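Local structure of kinetochore protein Mis16 (Schizosaccharomyces japonicus, 4XYH) at residues Y30-W33 with K34-P38; A137-P141 with Q142-I146. The protein binds histone H4 and, independently, the CENP-A-specific chaperone Scm3, and so probably helps deliver CENP-A to centromeres as a WD-repeat histone chaperone. All coordinates share one frame; numbering follows the deposited sequence.

Contact 1 (Y30-W33 with K34-P38)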
loop_
_atom_site.group_PDB
_atom_site.type_symbol
_atom_site.label_atom_id
_atom_site.label_comp_id
_atom_site.label_asym_id
_atom_site.label_seq_id
_atom_site.Cartn_x
_atom_site.Cartn_y
_atom_site.Cartn_z
ATOM N N TYR A 30 1.146 -14.866 19.892
ATOM C CA TYR A 30 0.396 -15.251 18.714
ATOM C C TYR A 30 -0.572 -16.366 19.085
ATOM O O TYR A 30 -1.709 -16.389 18.612
ATOM C CB TYR A 30 1.323 -15.687 17.567
ATOM C CG TYR A 30 0.567 -16.327 16.428
ATOM C CD1 TYR A 30 -0.143 -15.555 15.513
ATOM C CD2 TYR A 30 0.535 -17.701 16.282
ATOM C CE1 TYR A 30 -0.858 -16.143 14.474
ATOM C CE2 TYR A 30 -0.174 -18.296 15.255
ATOM C CZ TYR A 30 -0.867 -17.515 14.354
ATOM O OH TYR A 30 -1.575 -18.124 13.342
ATOM N N LYS A 31 -0.123 -17.283 19.936
ATOM C CA LYS A 31 -0.972 -18.375 20.409
ATOM C C LYS A 31 -2.200 -17.830 21.152
ATOM O O LYS A 31 -3.350 -18.233 20.888
ATOM C CB LYS A 31 -0.180 -19.299 21.327
ATOM C CG LYS A 31 -0.950 -20.523 21.798
ATOM C CD LYS A 31 -0.398 -21.039 23.120
ATOM C CE LYS A 31 -0.801 -22.481 23.383
ATOM N NZ LYS A 31 -0.245 -22.956 24.685
ATOM N N LEU A 32 -1.945 -16.909 22.074
ATOM C CA LEU A 32 -3.014 -16.242 22.794
ATOM C C LEU A 32 -3.953 -15.515 21.833
ATOM O O LEU A 32 -5.181 -15.643 21.945
ATOM C CB LEU A 32 -2.438 -15.268 23.812
ATOM C CG LEU A 32 -3.445 -14.782 24.851
ATOM C CD1 LEU A 32 -4.201 -15.973 25.442
ATOM C CD2 LEU A 32 -2.754 -13.963 25.947
ATOM N N TRP A 33 -3.380 -14.759 20.889
ATOM C CA TRP A 33 -4.178 -14.057 19.880
ATOM C C TRP A 33 -5.117 -15.029 19.144
ATOM O O TRP A 33 -6.270 -14.707 18.841
ATOM C CB TRP A 33 -3.272 -13.336 18.868
ATOM C CG TRP A 33 -4.031 -12.756 17.707
ATOM C CD1 TRP A 33 -4.621 -11.519 17.646
ATOM C CD2 TRP A 33 -4.291 -13.384 16.444
ATOM N NE1 TRP A 33 -5.232 -11.345 16.428
ATOM C CE2 TRP A 33 -5.047 -12.475 15.674
ATOM C CE3 TRP A 33 -3.950 -14.618 15.886
ATOM C CZ2 TRP A 33 -5.468 -12.763 14.379
ATOM C CZ3 TRP A 33 -4.371 -14.907 14.601
ATOM C CH2 TRP A 33 -5.124 -13.985 13.861
ATOM N N LYS A 34 -4.613 -16.221 18.859
ATOM C CA LYS A 34 -5.384 -17.223 18.138
ATOM C C LYS A 34 -6.571 -17.718 18.970
ATOM O O LYS A 34 -7.620 -18.051 18.431
ATOM C CB LYS A 34 -4.480 -18.390 17.737
ATOM C CG LYS A 34 -4.896 -19.088 16.455
ATOM C CD LYS A 34 -3.664 -19.477 15.619
ATOM C CE LYS A 34 -3.198 -20.901 15.914
ATOM N NZ LYS A 34 -4.244 -21.927 15.563
ATOM N N GLN A 35 -6.404 -17.758 20.286
ATOM C CA GLN A 35 -7.503 -18.147 21.159
ATOM C C GLN A 35 -8.563 -17.052 21.252
ATOM O O GLN A 35 -9.744 -17.345 21.445
ATOM C CB GLN A 35 -6.990 -18.477 22.561
ATOM C CG GLN A 35 -6.137 -19.732 22.645
ATOM C CD GLN A 35 -5.482 -19.894 24.007
ATOM O OE1 GLN A 35 -5.760 -19.134 24.943
ATOM N NE2 GLN A 35 -4.606 -20.886 24.123
ATOM N N ASN A 36 -8.141 -15.795 21.125
ATOM C CA ASN A 36 -9.052 -14.669 21.281
ATOM C C ASN A 36 -9.778 -14.246 20.012
ATOM O O ASN A 36 -10.657 -13.381 20.054
ATOM C CB ASN A 36 -8.305 -13.472 21.832
ATOM C CG ASN A 36 -7.879 -13.680 23.251
ATOM O OD1 ASN A 36 -8.505 -14.443 23.985
ATOM N ND2 ASN A 36 -6.806 -13.014 23.654
ATOM N N VAL A 37 -9.406 -14.842 18.889
ATOM C CA VAL A 37 -9.993 -14.484 17.602
ATOM C C VAL A 37 -11.535 -14.459 17.589
ATOM O O VAL A 37 -12.121 -13.517 17.045
ATOM C CB VAL A 37 -9.438 -15.436 16.490
ATOM C CG1 VAL A 37 -10.446 -15.681 15.385
ATOM C CG2 VAL A 37 -8.133 -14.851 15.923
ATOM N N PRO A 38 -12.207 -15.446 18.222
ATOM C CA PRO A 38 -13.678 -15.354 18.136
ATOM C C PRO A 38 -14.280 -14.123 18.831
ATOM O O PRO A 38 -15.421 -13.758 18.537
ATOM C CB PRO A 38 -14.152 -16.639 18.822
ATOM C CG PRO A 38 -12.959 -17.563 18.801
ATOM C CD PRO A 38 -11.774 -16.666 18.939
#
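Val37 sets one methyl on the face of the Trp33 indole, a CH-pi contact between residues four apart on a helix. Its CG2 lies 3.7 Å from the centroid of the Trp33 six-membered ring and only 11° off the ring normal, so the methyl lies over that ring, 3.6 Å above the indole plane and displaced toward the rim of the indole as a whole. The indole reaches this place because CG of Trp33 is anti to the backbone N (chi1 172°) and chi2 of 87° turns the ring plane roughly square to the CA-CB-CG plane, so that a face is turned to Val37; Tyr30 O meets the ring edge in plane.

A second pairing of the same spacing joins Tyr30 to Lys34. The lysine chain is bent at three torsions, and its CD comes to 3.4 Å from Tyr30 OH, an approach of methylene to phenol, while NZ turns away from the ring. Leu32 and Gln35 touch more lightly, CD1 of the leucine being 3.6 Å from OE1 of the glutamine.

These meetings fall on the last turns of helix 19-40, which runs into the sequence region shared with the histone-binding RBBP4 and CAF1 subunit C proteins. Just past the helix, Tyr41 takes a hydrogen bond with Trp33 NE1 and sets its ring steeply against the indole.

The backbone supplies the third kind of interaction. Lys34 N donates to Tyr30 O at 2.9 Å, and Gln35 N to Lys31 O at 3.1 Å, both bonds spanning four residues as an alpha-helix requires. Asn36 N donates to Leu32 O, lying in the carbonyl plane. Two weak bonds of shorter span accompany them, Gln35 N to Leu32 O and Asn36 N to Trp33 O, and the helix is kinked at Pro38, whose N has no hydrogen to give.

Contact 2 (A137-P141 with Q142-I146)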
loop_
_atom_site.group_PDB
_atom_site.type_symbol
_atom_site.label_atom_id
_atom_site.label_comp_id
_atom_site.label_asym_id
_atom_site.label_seq_id
_atom_site.Cartn_x
_atom_site.Cartn_y
_atom_site.Cartn_z
ATOM N N ALA A 137 2.729 -3.499 -7.014
ATOM C CA ALA A 137 1.865 -3.765 -8.162
ATOM C C ALA A 137 0.509 -3.092 -7.972
ATOM O O ALA A 137 -0.193 -3.348 -6.990
ATOM C CB ALA A 137 1.701 -5.262 -8.367
ATOM N N ARG A 138 0.135 -2.241 -8.925
ATOM C CA ARG A 138 -1.130 -1.508 -8.853
ATOM C C ARG A 138 -1.910 -1.562 -10.180
ATOM O O ARG A 138 -1.326 -1.352 -11.250
ATOM C CB ARG A 138 -0.850 -0.051 -8.467
ATOM C CG ARG A 138 -0.231 0.131 -7.067
ATOM C CD ARG A 138 -1.242 -0.232 -5.970
ATOM N NE ARG A 138 -0.742 -0.053 -4.606
ATOM C CZ ARG A 138 -0.269 -1.037 -3.842
ATOM N NH1 ARG A 138 -0.203 -2.278 -4.314
ATOM N NH2 ARG A 138 0.140 -0.783 -2.599
ATOM N N PHE A 139 -3.220 -1.808 -10.123
ATOM C CA PHE A 139 -4.021 -1.897 -11.347
ATOM C C PHE A 139 -4.508 -0.488 -11.756
ATOM O O PHE A 139 -4.753 0.358 -10.912
ATOM C CB PHE A 139 -5.208 -2.869 -11.165
ATOM C CG PHE A 139 -6.233 -2.419 -10.136
ATOM C CD1 PHE A 139 -7.145 -1.406 -10.426
ATOM C CD2 PHE A 139 -6.289 -3.019 -8.879
ATOM C CE1 PHE A 139 -8.079 -0.972 -9.471
ATOM C CE2 PHE A 139 -7.227 -2.604 -7.921
ATOM C CZ PHE A 139 -8.123 -1.578 -8.219
ATOM N N MET A 140 -4.613 -0.221 -13.050
ATOM C CA MET A 140 -5.104 1.091 -13.491
ATOM C C MET A 140 -6.580 1.216 -13.080
ATOM O O MET A 140 -7.365 0.326 -13.382
ATOM C CB MET A 140 -4.931 1.235 -14.996
ATOM C CG MET A 140 -5.190 2.625 -15.506
ATOM S SD MET A 140 -4.816 2.753 -17.248
ATOM C CE MET A 140 -6.280 1.983 -17.958
ATOM N N PRO A 141 -6.945 2.268 -12.319
ATOM C CA PRO A 141 -8.328 2.331 -11.812
ATOM C C PRO A 141 -9.398 2.407 -12.909
ATOM O O PRO A 141 -10.476 1.873 -12.696
ATOM C CB PRO A 141 -8.344 3.602 -10.939
ATOM C CG PRO A 141 -7.071 4.309 -11.193
ATOM C CD PRO A 141 -6.082 3.268 -11.679
ATOM N N GLN A 142 -9.103 3.014 -14.050
ATOM C CA GLN A 142 -10.074 3.117 -15.154
ATOM C C GLN A 142 -10.205 1.824 -15.953
ATOM O O GLN A 142 -11.095 1.691 -16.784
ATOM C CB GLN A 142 -9.687 4.259 -16.104
ATOM C CG GLN A 142 -9.623 5.635 -15.449
ATOM C CD GLN A 142 -8.234 5.970 -14.901
ATOM O OE1 GLN A 142 -7.359 5.097 -14.767
ATOM N NE2 GLN A 142 -8.021 7.247 -14.608
ATOM N N ASN A 143 -9.286 0.893 -15.710
ATOM C CA ASN A 143 -9.323 -0.435 -16.319
ATOM C C ASN A 143 -8.360 -1.413 -15.638
ATOM O O ASN A 143 -7.200 -1.486 -16.009
ATOM C CB ASN A 143 -9.013 -0.331 -17.819
ATOM C CG ASN A 143 -8.904 -1.696 -18.500
ATOM O OD1 ASN A 143 -9.268 -2.735 -17.911
ATOM N ND2 ASN A 143 -8.406 -1.705 -19.749
ATOM N N PRO A 144 -8.855 -2.155 -14.637
ATOM C CA PRO A 144 -8.070 -3.085 -13.813
ATOM C C PRO A 144 -7.328 -4.183 -14.563
ATOM O O PRO A 144 -6.546 -4.903 -13.924
ATOM C CB PRO A 144 -9.126 -3.691 -12.881
ATOM C CG PRO A 144 -10.106 -2.603 -12.740
ATOM C CD PRO A 144 -10.214 -1.986 -14.102
ATOM N N ASP A 145 -7.550 -4.333 -15.867
ATOM C CA ASP A 145 -6.796 -5.321 -16.640
ATOM C C ASP A 145 -5.387 -4.822 -16.918
ATOM O O ASP A 145 -4.505 -5.596 -17.309
ATOM C CB ASP A 145 -7.479 -5.651 -17.980
ATOM C CG ASP A 145 -8.710 -6.549 -17.831
ATOM O OD1 ASP A 145 -8.770 -7.376 -16.884
ATOM O OD2 ASP A 145 -9.614 -6.424 -18.696
ATOM N N ILE A 146 -5.190 -3.521 -16.767
ATOM C CA ILE A 146 -3.875 -2.923 -16.960
ATOM C C ILE A 146 -3.145 -2.811 -15.603
ATOM O O ILE A 146 -3.611 -2.116 -14.697
ATOM C CB ILE A 146 -3.987 -1.519 -17.637
ATOM C CG1 ILE A 146 -4.746 -1.624 -18.973
ATOM C CG2 ILE A 146 -2.631 -0.879 -17.800
ATOM C CD1 ILE A 146 -4.068 -2.510 -20.010
#
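Met140 N donates to Ile146 O at 2.7 Å, with an N-H...O angle of 168° and the donor nearly in line with the C=O bond. The same oxygen receives a CA-H...O contact from Phe139, so it is held by two neighbouring residues of strand 136-140. Met140 O accepts from Asn143 N at 3.1 Å, the donor standing well above the carbonyl plane; this bond closes a type I turn.

A second type I turn, Asn143 to Ile146, follows at once, and Asn143 OD1 accepts from Asp145 N to form an Asx turn. Together they carry the chain from strand 136-140 to its antiparallel neighbour 146-150 in one sheet of the WD-repeat propeller.

On one side, Phe139 CD1 lies 3.9 Å from Pro144 CB. Chi1 of 65° places the ring between the backbone N and the carbonyl carbon, and Phe59 meets it in a nearly parallel plane. An alanine here is likely to leave Pro144 and Phe59 without the ring that lies against both. Met140 sets CB 3.9 Å from Ile146 CB, and CE bends back to 3.6 Å from Asn143 CB, while CG meets Gln142 OE1 at 3.4 Å. Gln142 NE2 is hydrogen-bonded to Asn191 O.

In the fold
From the N terminus the chain first forms helix 19-40, and contact 1 lies within its last turns, where it closes no loop but joins successive turns before strand 41-48 begins. Strand 41-48 pairs with strand 406-412, so the helix leads directly into the sheet that also takes in the C-terminal strands. Contact 2 comes later and closes the short connection between strands 136-140 and 146-150. The two are in series, neither nested nor crossed. Their centres are 36 Å apart and their nearest atoms about 22 Å: contact 1 is at the surface, contact 2 partly buried, where strand 187-190 of the following sheet touches it.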